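Local coordinates for protein acetyl-CoA acetyltransferase (Mycobacterium smegmatis, PDB 4EGV) that is a monomeric thiolase-like protein with a thiolase fold and an extra C-terminal domain, probably with acyltransferase activity, at residues D212-F224 with D341-I353. Numbering follows the deposited sequence.
Sequences DYRLAMAELFAPF and DLYSCFPFPVFNI
Phe-351 is the knob here: its ring drops into a hole on helix 210-230 made by Tyr-213, Ala-216, Met-217 and Leu-220, a knobs-into-holes fit in this thiolase-fold protein. Helices 212-224 and 348-353 run nearly perpendicular (94°), and 348-353 meets the other with its first turn. Leu-220 roofs the knob: chi1 (-180°) carries its branch point toward the second helix and chi2 (73°) parts the methyls, CD2 over one face of the Phe-351 ring, 3.7 Å from the centroid, and CD1 3.9 Å from Val-350 CG1. Ala-216 O and Met-217 N lie at the ring's edge. Tyr-213 slides past the knob with its hydroxyl end, OH 3.7 Å from Phe-351 CD2; that hydroxyl is hydrogen-bonded to Glu-199 of helix 191-206.

One turn earlier, Pro-347 is the second bump. It wedges between Met-217, whose CG is 3.9 Å from Pro-347 CG, and Phe-221, whose ring takes the same Pro-347 CG over one face in a CH-pi contact, 4.1 Å from its centroid. At the kink, where Pro-223 N and Phe-224 N make no bond to the turn before, Phe-224 reaches the loop leaving strand 337-342: its CE1 lies 3.4 Å from Ser-344 OG, which sits at the ring's edge.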
# COMPACT_ATOMS: atom_id res chain seq x y z
N ASP A 212 -19.48 8.10 14.25
CA ASP A 212 -18.93 9.20 13.44
C ASP A 212 -17.76 8.76 12.54
O ASP A 212 -17.68 9.13 11.36
CB ASP A 212 -18.47 10.35 14.36
CG ASP A 212 -19.55 11.45 14.56
OD1 ASP A 212 -20.56 11.49 13.83
OD2 ASP A 212 -19.34 12.30 15.47
N TYR A 213 -16.86 7.98 13.13
CA TYR A 213 -15.71 7.44 12.44
C TYR A 213 -16.14 6.44 11.40
O TYR A 213 -15.61 6.41 10.31
CB TYR A 213 -14.77 6.79 13.44
CG TYR A 213 -13.41 6.59 12.86
CD1 TYR A 213 -12.45 7.60 12.89
CD2 TYR A 213 -13.06 5.38 12.24
CE1 TYR A 213 -11.21 7.41 12.34
CE2 TYR A 213 -11.83 5.18 11.68
CZ TYR A 213 -10.90 6.19 11.73
OH TYR A 213 -9.67 5.95 11.16
N ARG A 214 -17.11 5.62 11.72
CA ARG A 214 -17.62 4.70 10.75
C ARG A 214 -18.19 5.43 9.51
O ARG A 214 -18.08 4.95 8.40
CB ARG A 214 -18.63 3.74 11.38
CG ARG A 214 -19.01 2.62 10.44
CD ARG A 214 -19.19 1.26 11.02
NE ARG A 214 -20.50 0.96 11.60
CZ ARG A 214 -20.69 0.67 12.88
NH1 ARG A 214 -19.69 0.67 13.73
NH2 ARG A 214 -21.88 0.38 13.32
N LEU A 215 -18.73 6.63 9.71
CA LEU A 215 -19.22 7.45 8.60
C LEU A 215 -18.08 8.00 7.76
O LEU A 215 -18.16 8.04 6.53
CB LEU A 215 -20.13 8.58 9.11
CG LEU A 215 -20.66 9.65 8.14
CD1 LEU A 215 -21.80 9.15 7.29
CD2 LEU A 215 -21.06 10.92 8.87
N ALA A 216 -17.01 8.43 8.44
CA ALA A 216 -15.86 8.96 7.75
C ALA A 216 -15.26 7.92 6.80
O ALA A 216 -14.94 8.24 5.65
CB ALA A 216 -14.82 9.46 8.75
N MSE A 217 -15.12 6.68 7.29
CA MSE A 217 -14.62 5.54 6.52
C MSE A 217 -15.48 5.19 5.31
O MSE A 217 -14.97 4.85 4.25
CB MSE A 217 -14.55 4.30 7.39
CG MSE A 217 -13.45 4.25 8.37
SE MSE A 217 -13.31 2.48 9.30
CE MSE A 217 -15.16 2.04 9.72
N ALA A 218 -16.79 5.20 5.49
CA ALA A 218 -17.69 4.96 4.40
C ALA A 218 -17.64 6.09 3.37
O ALA A 218 -17.75 5.83 2.19
CB ALA A 218 -19.07 4.73 4.92
N GLU A 219 -17.45 7.33 3.82
CA GLU A 219 -17.37 8.49 2.92
C GLU A 219 -16.07 8.60 2.15
O GLU A 219 -16.03 9.17 1.06
CB GLU A 219 -17.66 9.80 3.65
CG GLU A 219 -19.15 10.08 3.75
CD GLU A 219 -19.50 11.46 4.26
OE1 GLU A 219 -18.90 11.94 5.26
OE2 GLU A 219 -20.43 12.06 3.66
N LEU A 220 -15.02 8.05 2.74
CA LEU A 220 -13.76 7.88 2.08
C LEU A 220 -13.84 6.82 0.99
O LEU A 220 -13.39 7.05 -0.14
CB LEU A 220 -12.69 7.52 3.12
CG LEU A 220 -11.29 7.32 2.58
CD1 LEU A 220 -10.69 8.61 2.21
CD2 LEU A 220 -10.48 6.62 3.59
N PHE A 221 -14.45 5.67 1.31
CA PHE A 221 -14.41 4.49 0.45
C PHE A 221 -15.44 4.36 -0.68
O PHE A 221 -15.19 3.61 -1.64
CB PHE A 221 -14.43 3.21 1.28
CG PHE A 221 -13.07 2.64 1.57
CD1 PHE A 221 -11.94 3.44 1.61
CD2 PHE A 221 -12.93 1.29 1.87
CE1 PHE A 221 -10.71 2.91 1.90
CE2 PHE A 221 -11.69 0.76 2.18
CZ PHE A 221 -10.58 1.57 2.18
N ALA A 222 -16.57 5.06 -0.56
CA ALA A 222 -17.63 4.97 -1.58
C ALA A 222 -17.18 5.49 -2.95
O ALA A 222 -17.42 4.82 -3.97
CB ALA A 222 -18.92 5.60 -1.13
N PRO A 223 -16.51 6.67 -2.99
CA PRO A 223 -15.92 7.16 -4.22
C PRO A 223 -14.89 6.20 -4.85
O PRO A 223 -14.78 6.15 -6.07
CB PRO A 223 -15.22 8.45 -3.79
CG PRO A 223 -15.89 8.87 -2.58
CD PRO A 223 -16.39 7.67 -1.90
N PHE A 224 -14.15 5.47 -4.02
CA PHE A 224 -13.32 4.33 -4.45
C PHE A 224 -14.07 3.23 -5.23
O PHE A 224 -13.65 2.88 -6.34
CB PHE A 224 -12.62 3.71 -3.24
CG PHE A 224 -11.45 4.48 -2.79
CD1 PHE A 224 -10.18 3.93 -2.84
CD2 PHE A 224 -11.59 5.76 -2.32
CE1 PHE A 224 -9.07 4.66 -2.42
CE2 PHE A 224 -10.49 6.49 -1.91
CZ PHE A 224 -9.24 5.94 -1.95
N ASP A 341 -3.09 7.86 -7.05
CA ASP A 341 -3.41 6.49 -6.64
C ASP A 341 -2.74 6.21 -5.31
O ASP A 341 -1.54 6.01 -5.24
CB ASP A 341 -3.02 5.42 -7.65
CG ASP A 341 -3.68 4.06 -7.34
OD1 ASP A 341 -4.81 3.83 -7.78
OD2 ASP A 341 -3.08 3.21 -6.67
N LEU A 342 -3.55 6.24 -4.26
CA LEU A 342 -3.12 5.99 -2.89
C LEU A 342 -3.53 4.59 -2.48
O LEU A 342 -4.64 4.16 -2.72
CB LEU A 342 -3.68 7.07 -1.94
CG LEU A 342 -2.98 8.43 -1.74
CD1 LEU A 342 -1.94 8.80 -2.75
CD2 LEU A 342 -4.00 9.55 -1.58
N TYR A 343 -2.59 3.87 -1.89
CA TYR A 343 -2.83 2.51 -1.52
C TYR A 343 -3.87 2.43 -0.39
O TYR A 343 -3.76 3.12 0.63
CB TYR A 343 -1.51 1.89 -1.10
CG TYR A 343 -1.53 0.40 -0.88
CD1 TYR A 343 -0.97 -0.47 -1.84
CD2 TYR A 343 -2.07 -0.16 0.29
CE1 TYR A 343 -0.97 -1.83 -1.66
CE2 TYR A 343 -2.08 -1.52 0.50
CZ TYR A 343 -1.53 -2.36 -0.49
OH TYR A 343 -1.53 -3.73 -0.28
N SER A 344 -4.84 1.52 -0.57
CA SER A 344 -6.06 1.48 0.23
C SER A 344 -6.58 0.08 0.55
O SER A 344 -7.71 -0.26 0.15
CB SER A 344 -7.16 2.26 -0.52
OG SER A 344 -7.37 1.75 -1.84
N CYS A 345 -5.83 -0.76 1.25
CA CYS A 345 -6.44 -2.06 1.63
C CYS A 345 -7.49 -1.73 2.72
O CYS A 345 -8.61 -2.20 2.72
CB CYS A 345 -5.37 -3.09 2.06
SG CYS A 345 -5.72 -4.92 1.79
N PHE A 346 -7.09 -0.83 3.61
CA PHE A 346 -7.92 -0.31 4.68
C PHE A 346 -7.93 1.22 4.60
O PHE A 346 -7.10 1.82 3.96
CB PHE A 346 -7.35 -0.81 6.01
CG PHE A 346 -7.24 -2.31 6.10
CD1 PHE A 346 -8.35 -3.08 6.50
CD2 PHE A 346 -6.07 -2.97 5.73
CE1 PHE A 346 -8.28 -4.46 6.55
CE2 PHE A 346 -5.99 -4.35 5.77
CZ PHE A 346 -7.08 -5.10 6.18
N PRO A 347 -8.89 1.85 5.23
CA PRO A 347 -8.96 3.29 5.23
C PRO A 347 -7.74 4.02 5.81
O PRO A 347 -7.36 5.07 5.31
CB PRO A 347 -10.19 3.55 6.10
CG PRO A 347 -11.02 2.44 5.87
CD PRO A 347 -10.12 1.27 5.77
N PHE A 348 -7.15 3.47 6.86
CA PHE A 348 -6.09 4.11 7.56
C PHE A 348 -4.95 4.71 6.70
O PHE A 348 -4.61 5.87 6.88
CB PHE A 348 -5.55 3.21 8.67
CG PHE A 348 -4.38 3.80 9.37
CD1 PHE A 348 -4.56 4.72 10.44
CD2 PHE A 348 -3.08 3.54 8.91
CE1 PHE A 348 -3.44 5.35 11.07
CE2 PHE A 348 -1.93 4.15 9.54
CZ PHE A 348 -2.12 5.06 10.63
N PRO A 349 -4.33 3.92 5.80
CA PRO A 349 -3.16 4.46 5.10
C PRO A 349 -3.51 5.55 4.10
O PRO A 349 -2.61 6.26 3.64
CB PRO A 349 -2.55 3.23 4.40
CG PRO A 349 -3.60 2.28 4.35
CD PRO A 349 -4.54 2.51 5.47
N VAL A 350 -4.79 5.65 3.77
CA VAL A 350 -5.30 6.73 2.94
C VAL A 350 -5.54 7.94 3.80
O VAL A 350 -5.00 8.98 3.53
CB VAL A 350 -6.58 6.38 2.16
CG1 VAL A 350 -7.02 7.56 1.34
CG2 VAL A 350 -6.36 5.19 1.27
N PHE A 351 -6.34 7.78 4.84
CA PHE A 351 -6.54 8.82 5.85
C PHE A 351 -5.24 9.49 6.25
O PHE A 351 -5.15 10.69 6.31
CB PHE A 351 -7.17 8.22 7.11
CG PHE A 351 -8.65 8.10 7.06
CD1 PHE A 351 -9.43 9.07 6.44
CD2 PHE A 351 -9.29 7.03 7.68
CE1 PHE A 351 -10.81 8.96 6.40
CE2 PHE A 351 -10.65 6.92 7.66
CZ PHE A 351 -11.41 7.89 7.02
N ASN A 352 -4.24 8.66 6.50
CA ASN A 352 -3.00 9.07 7.06
C ASN A 352 -2.23 10.00 6.17
O ASN A 352 -1.58 10.90 6.66
CB ASN A 352 -2.19 7.84 7.40
CG ASN A 352 -0.80 8.17 7.87
OD1 ASN A 352 -0.60 8.72 8.97
ND2 ASN A 352 0.19 7.84 7.03
N ILE A 353 -2.28 9.79 4.86
CA ILE A 353 -1.63 10.70 3.93
C ILE A 353 -2.35 12.04 3.98
O ILE A 353 -1.72 13.09 4.13
CB ILE A 353 -1.61 10.18 2.50
CG1 ILE A 353 -0.64 9.01 2.40
CG2 ILE A 353 -1.20 11.28 1.54
CD1 ILE A 353 0.68 9.23 3.07